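Side-chain contacts in phosphoribosylamine--glycine ligase (PDB 1VKZ), which catalyses the ATP-dependent joining of glycine to 5-phospho-beta-D-ribosylamine, a step of de novo purine biosynthesis: residues 111-114 with 118-121; 196-201 with 214-219; 208-213 with 250-255; 272-277 with 281-286. One frame throughout, in Å; residues are numbered along the deposited sequence.

Contact 1. Residues 111-114 with 118-121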
# COMPACT_ATOMS: atom_id res chain seq x y z
N LYS A 111 -2.46 -2.83 18.06
CA LYS A 111 -1.86 -2.14 19.22
C LYS A 111 -1.62 -3.03 20.40
O LYS A 111 -0.62 -2.89 21.09
CB LYS A 111 -2.74 -0.99 19.65
CG LYS A 111 -2.57 0.21 18.81
CD LYS A 111 -1.13 0.69 18.85
CE LYS A 111 -1.02 2.22 18.81
NZ LYS A 111 0.32 2.69 19.31
N ARG A 112 -2.56 -3.95 20.66
CA ARG A 112 -2.41 -4.85 21.79
C ARG A 112 -1.32 -5.86 21.52
O ARG A 112 -0.56 -6.26 22.41
CB ARG A 112 -3.74 -5.47 22.11
CG ARG A 112 -4.58 -4.52 22.94
CD ARG A 112 -6.04 -4.70 22.82
NE ARG A 112 -6.79 -3.75 23.64
CZ ARG A 112 -8.11 -3.80 23.77
NH1 ARG A 112 -8.83 -4.71 23.11
NH2 ARG A 112 -8.73 -2.92 24.55
N PHE A 113 -1.25 -6.26 20.27
CA PHE A 113 -0.22 -7.14 19.78
C PHE A 113 1.15 -6.52 20.05
O PHE A 113 2.01 -7.13 20.69
CB PHE A 113 -0.43 -7.33 18.28
CG PHE A 113 0.62 -8.14 17.61
CD1 PHE A 113 0.62 -9.51 17.72
CD2 PHE A 113 1.63 -7.53 16.91
CE1 PHE A 113 1.60 -10.24 17.10
CE2 PHE A 113 2.63 -8.27 16.30
CZ PHE A 113 2.61 -9.62 16.40
N MSE A 114 1.34 -5.30 19.58
CA MSE A 114 2.61 -4.62 19.75
C MSE A 114 3.02 -4.40 21.25
O MSE A 114 4.19 -4.53 21.63
CB MSE A 114 2.53 -3.31 19.01
CG MSE A 114 2.41 -3.46 17.54
SE MSE A 114 2.50 -1.72 16.66
CE MSE A 114 0.60 -1.25 16.30
N GLY A 118 6.40 -6.21 22.67
CA GLY A 118 7.43 -5.17 22.86
C GLY A 118 7.85 -4.44 21.60
O GLY A 118 9.02 -4.17 21.40
N ILE A 119 6.87 -4.13 20.74
CA ILE A 119 7.09 -3.47 19.47
C ILE A 119 6.83 -1.97 19.65
O ILE A 119 5.76 -1.55 20.10
CB ILE A 119 6.18 -4.09 18.40
CG1 ILE A 119 6.56 -5.56 18.13
CG2 ILE A 119 6.25 -3.30 17.11
CD1 ILE A 119 5.41 -6.38 17.70
N ARG A 120 7.82 -1.16 19.29
CA ARG A 120 7.81 0.23 19.65
C ARG A 120 6.70 0.93 18.90
O ARG A 120 6.67 0.94 17.68
CB ARG A 120 9.16 0.88 19.38
CG ARG A 120 9.26 2.33 19.84
CD ARG A 120 10.60 3.02 19.51
NE ARG A 120 11.76 2.23 19.93
CZ ARG A 120 12.40 1.32 19.19
NH1 ARG A 120 12.01 1.05 17.96
NH2 ARG A 120 13.45 0.68 19.69
N THR A 121 5.77 1.50 19.65
CA THR A 121 4.64 2.16 19.07
C THR A 121 4.20 3.26 20.02
O THR A 121 4.62 3.30 21.15
CB THR A 121 3.51 1.11 18.79
OG1 THR A 121 2.46 1.71 18.04
CG2 THR A 121 2.83 0.61 20.06
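Lys111 and Thr121 meet through their polar ends, in an example of how a helix and the loop that leaves it can share out their donors and acceptors. The lysine NZ gives a hydrogen bond of 2.7 Å to Thr121 OG1. Bends midway along the lysine chain curl it round to the threonine, and NZ goes on to the carbonyl oxygen of Ala122 and a salt bridge with Asp189. Thr121 OG1, swung to the far side of CB from its own N (chi1 -172°), accepts from the lysine and donates to the carbonyl oxygen of Ile283. At the helix end Met114 O takes a nearly straight bond from Ile119 N, 2.9 Å long with 171° at the hydrogen. Gly118, with positive phi, is the C-prime residue of this Schellman motif. Between the two polar groups lies an apolar seam: Met114, present as selenomethionine, sets SE 3.7 Å from Thr121 CB and CB 3.8 Å from Ile119 CB, while Ile119 CD1 reaches Phe113 CE2 at 3.6 Å. A buried ammonium group thus has three partners, one of them an acid of the predicted ATP site that probably balances its charge.

Contact 2. Residues 196-201 with 214-219; sequences ELSAMA and VRDYKR
Ser198 OG and Val214 N are joined through one water, the shorter link being the 2.7 Å hydrogen bond between Ser198 OG and that water. A chi1 of 84° sets OG between the serine's own N and carbonyl carbon, where it meets the water. The same water accepts from Val214 N at 3.1 Å. It spans a seam that the backbones do not close directly, Ser198 CA and Val214 CA being 7.6 Å apart. Here a single water bridges two sheets: 196-201 belongs to strand 195-204, whereas 215-219 is an edge strand of a different sheet, beside 233-236. Direct approaches are long. Asp216 OD2 comes no nearer to Ser198 OG than 4.2 Å, and Arg215 NH1 lies as far, 4.2 Å, from Glu196 O. Lys218 NZ is 5.4 Å from Glu196 OE2, too long for a salt bridge though its charge may still be felt. The carboxylate of Asp216 has a like neighbour in Glu294. The acids here, partly offset by Arg215 and Lys218, lie near the predicted magnesium ligand Glu285 and would probably make the potential there more negative, while across these two segments the one hydrogen-bonded link runs through a water, with no direct hydrogen bond.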
# COMPACT_ATOMS: atom_id res chain seq x y z
N GLU A 196 7.76 10.67 8.66
CA GLU A 196 7.07 9.45 8.39
C GLU A 196 7.84 8.67 7.33
O GLU A 196 8.54 9.25 6.52
CB GLU A 196 5.63 9.71 7.94
CG GLU A 196 4.76 8.45 8.04
CD GLU A 196 3.29 8.68 7.79
OE1 GLU A 196 2.72 9.65 8.35
OE2 GLU A 196 2.70 7.85 7.06
N LEU A 197 7.68 7.35 7.36
CA LEU A 197 8.46 6.43 6.54
C LEU A 197 7.81 5.04 6.48
O LEU A 197 7.26 4.56 7.45
CB LEU A 197 9.85 6.30 7.12
CG LEU A 197 10.83 5.31 6.48
CD1 LEU A 197 11.24 5.74 5.05
CD2 LEU A 197 12.05 5.19 7.38
N SER A 198 7.88 4.40 5.33
CA SER A 198 7.27 3.10 5.18
C SER A 198 8.39 2.11 5.03
O SER A 198 9.45 2.44 4.51
CB SER A 198 6.35 3.06 3.95
OG SER A 198 7.06 2.80 2.75
N ALA A 199 8.16 0.89 5.51
CA ALA A 199 9.06 -0.19 5.24
C ALA A 199 8.26 -1.43 4.82
O ALA A 199 7.22 -1.70 5.36
CB ALA A 199 9.91 -0.43 6.43
N MSE A 200 8.75 -2.15 3.83
CA MSE A 200 8.05 -3.25 3.21
C MSE A 200 8.97 -4.44 3.10
O MSE A 200 10.15 -4.33 2.78
CB MSE A 200 7.61 -2.87 1.78
CG MSE A 200 6.14 -2.54 1.63
SE MSE A 200 5.81 -1.23 0.16
CE MSE A 200 6.32 0.40 1.30
N ALA A 201 8.41 -5.60 3.32
CA ALA A 201 9.21 -6.80 3.21
C ALA A 201 8.42 -7.96 2.58
O ALA A 201 7.18 -8.08 2.72
CB ALA A 201 9.74 -7.18 4.57
N VAL A 214 11.05 3.79 -0.52
CA VAL A 214 10.55 4.71 -1.53
C VAL A 214 9.84 5.84 -0.82
O VAL A 214 9.46 5.71 0.32
CB VAL A 214 9.66 3.99 -2.59
CG1 VAL A 214 10.35 2.77 -3.10
CG2 VAL A 214 8.35 3.58 -2.05
N ARG A 215 9.71 6.99 -1.45
CA ARG A 215 9.07 8.10 -0.79
C ARG A 215 7.76 8.31 -1.52
O ARG A 215 7.73 8.41 -2.72
CB ARG A 215 9.95 9.36 -0.80
CG ARG A 215 9.28 10.54 -0.11
CD ARG A 215 10.19 11.63 0.42
NE ARG A 215 11.41 11.17 1.09
CZ ARG A 215 11.48 10.41 2.19
NH1 ARG A 215 10.39 9.93 2.78
NH2 ARG A 215 12.68 10.10 2.69
N ASP A 216 6.67 8.35 -0.78
CA ASP A 216 5.37 8.56 -1.40
C ASP A 216 4.83 9.99 -1.14
O ASP A 216 5.31 10.74 -0.29
CB ASP A 216 4.38 7.45 -1.01
CG ASP A 216 4.48 7.05 0.47
OD1 ASP A 216 4.04 7.85 1.33
OD2 ASP A 216 4.97 5.95 0.83
N TYR A 217 3.83 10.35 -1.95
CA TYR A 217 3.23 11.65 -1.94
C TYR A 217 1.74 11.43 -1.74
O TYR A 217 1.02 11.14 -2.68
CB TYR A 217 3.53 12.32 -3.27
CG TYR A 217 4.99 12.73 -3.44
CD1 TYR A 217 5.95 11.79 -3.74
CD2 TYR A 217 5.39 14.06 -3.29
CE1 TYR A 217 7.27 12.14 -3.90
CE2 TYR A 217 6.74 14.43 -3.43
CZ TYR A 217 7.66 13.45 -3.74
OH TYR A 217 8.99 13.76 -3.90
N LYS A 218 1.30 11.56 -0.49
CA LYS A 218 -0.09 11.26 -0.09
C LYS A 218 -1.11 12.33 -0.44
O LYS A 218 -2.24 12.01 -0.76
CB LYS A 218 -0.13 11.00 1.43
CG LYS A 218 0.21 9.54 1.83
CD LYS A 218 -1.04 8.64 1.76
CE LYS A 218 -2.18 9.06 2.77
NZ LYS A 218 -1.78 9.09 4.24
N ARG A 219 -0.73 13.60 -0.36
CA ARG A 219 -1.64 14.69 -0.66
C ARG A 219 -1.85 14.86 -2.15
O ARG A 219 -1.00 14.52 -2.92
CB ARG A 219 -1.12 16.01 -0.08
CG ARG A 219 -1.14 16.07 1.44
CD ARG A 219 -2.52 16.21 2.00
NE ARG A 219 -2.51 16.31 3.46
CZ ARG A 219 -3.60 16.36 4.21
NH1 ARG A 219 -4.82 16.32 3.67
NH2 ARG A 219 -3.48 16.43 5.53
O HOH W 1 9.50 2.18 1.66

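Contact 3. Residues 208-213 with 250-255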
# COMPACT_ATOMS: atom_id res chain seq x y z
N PHE A 208 12.63 -12.75 6.26
CA PHE A 208 12.13 -11.63 5.47
C PHE A 208 13.25 -10.91 4.71
O PHE A 208 14.41 -10.94 5.13
CB PHE A 208 11.38 -10.62 6.37
CG PHE A 208 12.23 -9.99 7.44
CD1 PHE A 208 12.41 -10.62 8.66
CD2 PHE A 208 12.83 -8.78 7.24
CE1 PHE A 208 13.20 -10.04 9.65
CE2 PHE A 208 13.63 -8.21 8.23
CZ PHE A 208 13.81 -8.85 9.43
N VAL A 209 12.90 -10.27 3.60
CA VAL A 209 13.82 -9.35 2.95
C VAL A 209 13.14 -8.01 2.90
O VAL A 209 11.97 -7.93 2.56
CB VAL A 209 14.32 -9.82 1.55
CG1 VAL A 209 14.58 -11.32 1.58
CG2 VAL A 209 13.36 -9.50 0.43
N ILE A 210 13.86 -6.96 3.25
CA ILE A 210 13.33 -5.60 3.18
C ILE A 210 13.50 -5.06 1.77
O ILE A 210 14.55 -5.18 1.18
CB ILE A 210 14.01 -4.69 4.19
CG1 ILE A 210 13.69 -5.16 5.60
CG2 ILE A 210 13.50 -3.26 4.02
CD1 ILE A 210 14.29 -4.37 6.68
N LEU A 211 12.45 -4.49 1.21
CA LEU A 211 12.50 -3.92 -0.11
C LEU A 211 13.07 -2.49 -0.12
O LEU A 211 13.15 -1.83 0.91
CB LEU A 211 11.11 -3.99 -0.72
CG LEU A 211 10.70 -5.44 -0.92
CD1 LEU A 211 9.23 -5.59 -1.30
CD2 LEU A 211 11.60 -6.06 -1.97
N PRO A 212 13.49 -2.00 -1.28
CA PRO A 212 13.96 -0.66 -1.39
C PRO A 212 12.97 0.32 -0.79
O PRO A 212 11.78 0.24 -1.06
CB PRO A 212 14.01 -0.45 -2.90
CG PRO A 212 14.25 -1.72 -3.45
CD PRO A 212 13.54 -2.69 -2.58
N PHE A 213 13.47 1.26 -0.01
CA PHE A 213 12.64 2.33 0.56
C PHE A 213 12.30 3.36 -0.51
O PHE A 213 13.15 3.73 -1.35
CB PHE A 213 13.34 2.98 1.77
CG PHE A 213 13.58 2.03 2.89
CD1 PHE A 213 14.66 1.16 2.87
CD2 PHE A 213 12.70 1.94 3.95
CE1 PHE A 213 14.87 0.25 3.92
CE2 PHE A 213 12.91 1.02 4.99
CZ PHE A 213 13.97 0.18 4.96
N GLU A 250 14.65 -4.92 13.35
CA GLU A 250 14.28 -5.40 14.66
C GLU A 250 12.77 -5.33 14.85
O GLU A 250 12.20 -6.20 15.49
CB GLU A 250 15.01 -4.60 15.74
CG GLU A 250 14.77 -5.06 17.16
CD GLU A 250 15.71 -4.38 18.17
OE1 GLU A 250 16.95 -4.28 17.89
OE2 GLU A 250 15.22 -3.95 19.24
N LEU A 251 12.13 -4.30 14.28
CA LEU A 251 10.66 -4.22 14.26
C LEU A 251 10.04 -5.37 13.50
O LEU A 251 9.02 -5.94 13.94
CB LEU A 251 10.19 -2.88 13.67
CG LEU A 251 10.35 -1.66 14.58
CD1 LEU A 251 9.94 -0.35 13.85
CD2 LEU A 251 9.59 -1.84 15.90
N PHE A 252 10.62 -5.70 12.35
CA PHE A 252 10.19 -6.86 11.56
C PHE A 252 10.35 -8.18 12.32
O PHE A 252 9.42 -9.00 12.35
CB PHE A 252 10.95 -6.92 10.25
CG PHE A 252 10.37 -6.08 9.18
CD1 PHE A 252 9.13 -6.38 8.66
CD2 PHE A 252 11.07 -5.01 8.67
CE1 PHE A 252 8.59 -5.59 7.66
CE2 PHE A 252 10.54 -4.23 7.66
CZ PHE A 252 9.31 -4.52 7.16
N ASP A 253 11.52 -8.36 12.95
CA ASP A 253 11.76 -9.56 13.72
C ASP A 253 10.76 -9.74 14.85
O ASP A 253 10.26 -10.85 15.06
CB ASP A 253 13.20 -9.60 14.28
CG ASP A 253 14.14 -10.44 13.41
OD1 ASP A 253 13.65 -11.38 12.71
OD2 ASP A 253 15.39 -10.23 13.39
N LYS A 254 10.48 -8.67 15.61
CA LYS A 254 9.65 -8.79 16.80
C LYS A 254 8.21 -9.01 16.40
O LYS A 254 7.48 -9.74 17.05
CB LYS A 254 9.79 -7.60 17.73
CG LYS A 254 10.87 -7.69 18.83
CD LYS A 254 10.83 -6.40 19.68
CE LYS A 254 11.43 -6.55 21.09
NZ LYS A 254 12.93 -6.37 21.14
N THR A 255 7.82 -8.41 15.27
CA THR A 255 6.50 -8.61 14.66
C THR A 255 6.31 -10.03 14.18
O THR A 255 5.26 -10.64 14.40
CB THR A 255 6.31 -7.65 13.49
OG1 THR A 255 6.33 -6.30 13.97
CG2 THR A 255 4.91 -7.80 12.87
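Phe208 lays one face of its ring over the CB of Phe252, a CH-pi contact in which that carbon stands 3.7 Å from the ring centroid and 19° off the normal. The two rings are not truly stacked: their planes are 30° apart, but with centroids separated by 5.2 Å they have slid past each other and barely overlap. A chi1 of 61° tucks the Phe208 ring between its own N and carbonyl carbon. At its rim the ring meets Asp253, whose OD1 lies near the ring plane, 3.4 Å from CE1. The carboxylate is turned roughly perpendicular to the ring, and the electron-poor C-H edge probably suits its charge. Ile210 crosses Phe252 obliquely, its CD1 3.8 Å from CD2 of that ring. A serine in place of Phe208 would probably leave Phe252 CB without its aromatic cover and open a gap beside Asp253. Aromatic and aliphatic side chains fill the space between helix 242-261 and the antiparallel sheet: strand 208-210 and helix 250-255 run roughly antiparallel with their axes 10.2 Å apart. Phe208 also touches Val203 and Leu256, while Phe252 also packs against Ala201 of strand 195-204 and Leu270 and Leu272 of strand 269-277.

Contact 4. Residues 272-277 with 281-286; sequences LGLMLH and PYILEY
Leu274 and Ile283 pair within an antiparallel beta hairpin that carries a classic beta bulge, Leu284 and Glu285 both facing Gly273. In the backbone, Leu284 N reaches Gly273 O at 2.7 Å, and Glu285 N adds a weak bond to the same oxygen; Gly273 N returns one to Glu285 O. Beyond the bulge Met275 and Tyr282 form a regular hydrogen-bonded pair. The bulge includes Glu285, a predicted magnesium ligand salt-bridged to Lys107. Tyr282, its CG anti to the carbonyl carbon (chi1 -68°), lies alongside His277 in an oblique aromatic contact: CE1 is in the plane of the His277 ring at its edge, 3.7 Å from CD2, with the ring planes 59° apart. The tyrosine edge in turn meets the carbonyl oxygens of Met275 and His277. Replacing Tyr282 by an alanine would probably leave the His277 ring's rotation to its weak ND1 bond with Ala193 O and open a gap beside the two carbonyl oxygens. Among apolar contacts, Leu284 CD2 meets Met275 CB at 3.9 Å; on the other face Leu276 CD2 touches Pro281 CB at 3.6 Å and Leu274 CD2 touches Ile283 CG1 at 3.7 Å. Leu272 CD2 lies in the plane of the Tyr286 ring, 3.4 Å from CD1.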
# COMPACT_ATOMS: atom_id res chain seq x y z
N LEU A 272 5.19 -1.83 7.00
CA LEU A 272 5.20 -1.05 8.21
C LEU A 272 5.13 0.40 7.84
O LEU A 272 5.97 0.90 7.12
CB LEU A 272 6.51 -1.29 8.97
CG LEU A 272 6.94 -2.70 9.32
CD1 LEU A 272 8.11 -2.67 10.28
CD2 LEU A 272 5.81 -3.47 9.89
N GLY A 273 4.12 1.11 8.30
CA GLY A 273 4.11 2.56 8.21
C GLY A 273 4.75 3.05 9.47
O GLY A 273 4.27 2.72 10.57
N LEU A 274 5.85 3.78 9.34
CA LEU A 274 6.68 4.15 10.49
C LEU A 274 6.72 5.65 10.68
O LEU A 274 6.30 6.41 9.83
CB LEU A 274 8.08 3.62 10.34
CG LEU A 274 8.16 2.10 10.15
CD1 LEU A 274 9.48 1.68 9.47
CD2 LEU A 274 7.99 1.39 11.48
N MSE A 275 7.22 6.04 11.83
CA MSE A 275 7.47 7.40 12.21
C MSE A 275 8.83 7.39 12.90
O MSE A 275 9.00 6.74 13.93
CB MSE A 275 6.39 7.87 13.19
CG MSE A 275 6.51 9.32 13.58
SE MSE A 275 6.42 10.46 12.00
CE MSE A 275 4.39 10.65 11.90
N LEU A 276 9.80 8.09 12.33
CA LEU A 276 11.09 8.23 12.97
C LEU A 276 10.93 9.37 13.92
O LEU A 276 10.64 10.47 13.51
CB LEU A 276 12.21 8.49 11.95
CG LEU A 276 12.33 7.36 10.91
CD1 LEU A 276 13.36 7.71 9.84
CD2 LEU A 276 12.66 5.98 11.55
N HIS A 277 11.07 9.06 15.21
CA HIS A 277 10.84 10.00 16.28
C HIS A 277 11.95 9.82 17.30
O HIS A 277 12.16 8.72 17.80
CB HIS A 277 9.48 9.72 16.89
CG HIS A 277 9.22 10.46 18.15
ND1 HIS A 277 9.18 11.84 18.21
CD2 HIS A 277 8.97 10.02 19.40
CE1 HIS A 277 8.94 12.21 19.45
NE2 HIS A 277 8.79 11.13 20.20
N PRO A 281 12.43 4.28 15.20
CA PRO A 281 11.25 4.01 14.43
C PRO A 281 10.10 3.43 15.27
O PRO A 281 10.29 2.43 15.98
CB PRO A 281 11.74 2.99 13.39
CG PRO A 281 12.77 2.25 14.08
CD PRO A 281 13.42 3.19 15.05
N TYR A 282 8.94 4.07 15.12
CA TYR A 282 7.66 3.65 15.70
C TYR A 282 6.74 3.17 14.58
O TYR A 282 6.71 3.75 13.48
CB TYR A 282 6.98 4.82 16.41
CG TYR A 282 7.69 5.26 17.64
CD1 TYR A 282 8.85 6.01 17.57
CD2 TYR A 282 7.21 4.94 18.89
CE1 TYR A 282 9.52 6.42 18.72
CE2 TYR A 282 7.87 5.33 20.05
CZ TYR A 282 9.01 6.06 19.96
OH TYR A 282 9.64 6.46 21.11
N ILE A 283 6.00 2.09 14.88
CA ILE A 283 5.01 1.55 13.97
C ILE A 283 3.68 2.24 14.14
O ILE A 283 3.04 2.10 15.17
CB ILE A 283 4.81 0.04 14.17
CG1 ILE A 283 6.13 -0.69 13.90
CG2 ILE A 283 3.71 -0.46 13.24
CD1 ILE A 283 6.08 -2.16 14.04
N LEU A 284 3.29 2.97 13.08
CA LEU A 284 2.01 3.65 13.00
C LEU A 284 0.90 2.73 12.61
O LEU A 284 -0.24 2.97 12.98
CB LEU A 284 2.08 4.77 11.96
CG LEU A 284 3.07 5.87 12.30
CD1 LEU A 284 2.98 6.96 11.26
CD2 LEU A 284 2.79 6.39 13.68
N GLU A 285 1.24 1.70 11.84
CA GLU A 285 0.28 0.72 11.38
C GLU A 285 0.98 -0.35 10.58
O GLU A 285 2.07 -0.17 10.08
CB GLU A 285 -0.83 1.35 10.53
CG GLU A 285 -0.37 1.78 9.16
CD GLU A 285 -1.42 2.56 8.39
OE1 GLU A 285 -2.43 3.05 8.98
OE2 GLU A 285 -1.20 2.68 7.17
N TYR A 286 0.31 -1.48 10.50
CA TYR A 286 0.70 -2.64 9.70
C TYR A 286 -0.24 -2.70 8.49
O TYR A 286 -1.44 -2.50 8.62
CB TYR A 286 0.48 -3.90 10.53
CG TYR A 286 1.47 -4.18 11.64
CD1 TYR A 286 2.83 -4.23 11.39
CD2 TYR A 286 1.04 -4.44 12.93
CE1 TYR A 286 3.73 -4.49 12.42
CE2 TYR A 286 1.91 -4.71 13.94
CZ TYR A 286 3.25 -4.73 13.68
OH TYR A 286 4.11 -5.04 14.68

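Contact 4 is the hub, its centre 10 Å from that of contact 2, 11 Å from contact 1 and 12 Å from contact 3. Strand 280-287 receives the loop of contact 1 through Arg120 NH1, 3.0 Å from Pro281 O, and the helix of contact 3 through Thr255 OG1, 2.6 Å from Tyr286 OH. Contacts 2 and 3 join in the same sheet, Met200 O lying 2.8 Å from Leu211 N, and contact 2 shares that sheet with the hairpin. All four lie within the ATP-grasp region. Its predicted magnesium ligand Glu285 has the side chains of Met114, from contact 1, and Glu196, from contact 2, each about 6 Å from its own; contact 3 lies farther off, behind the sheet.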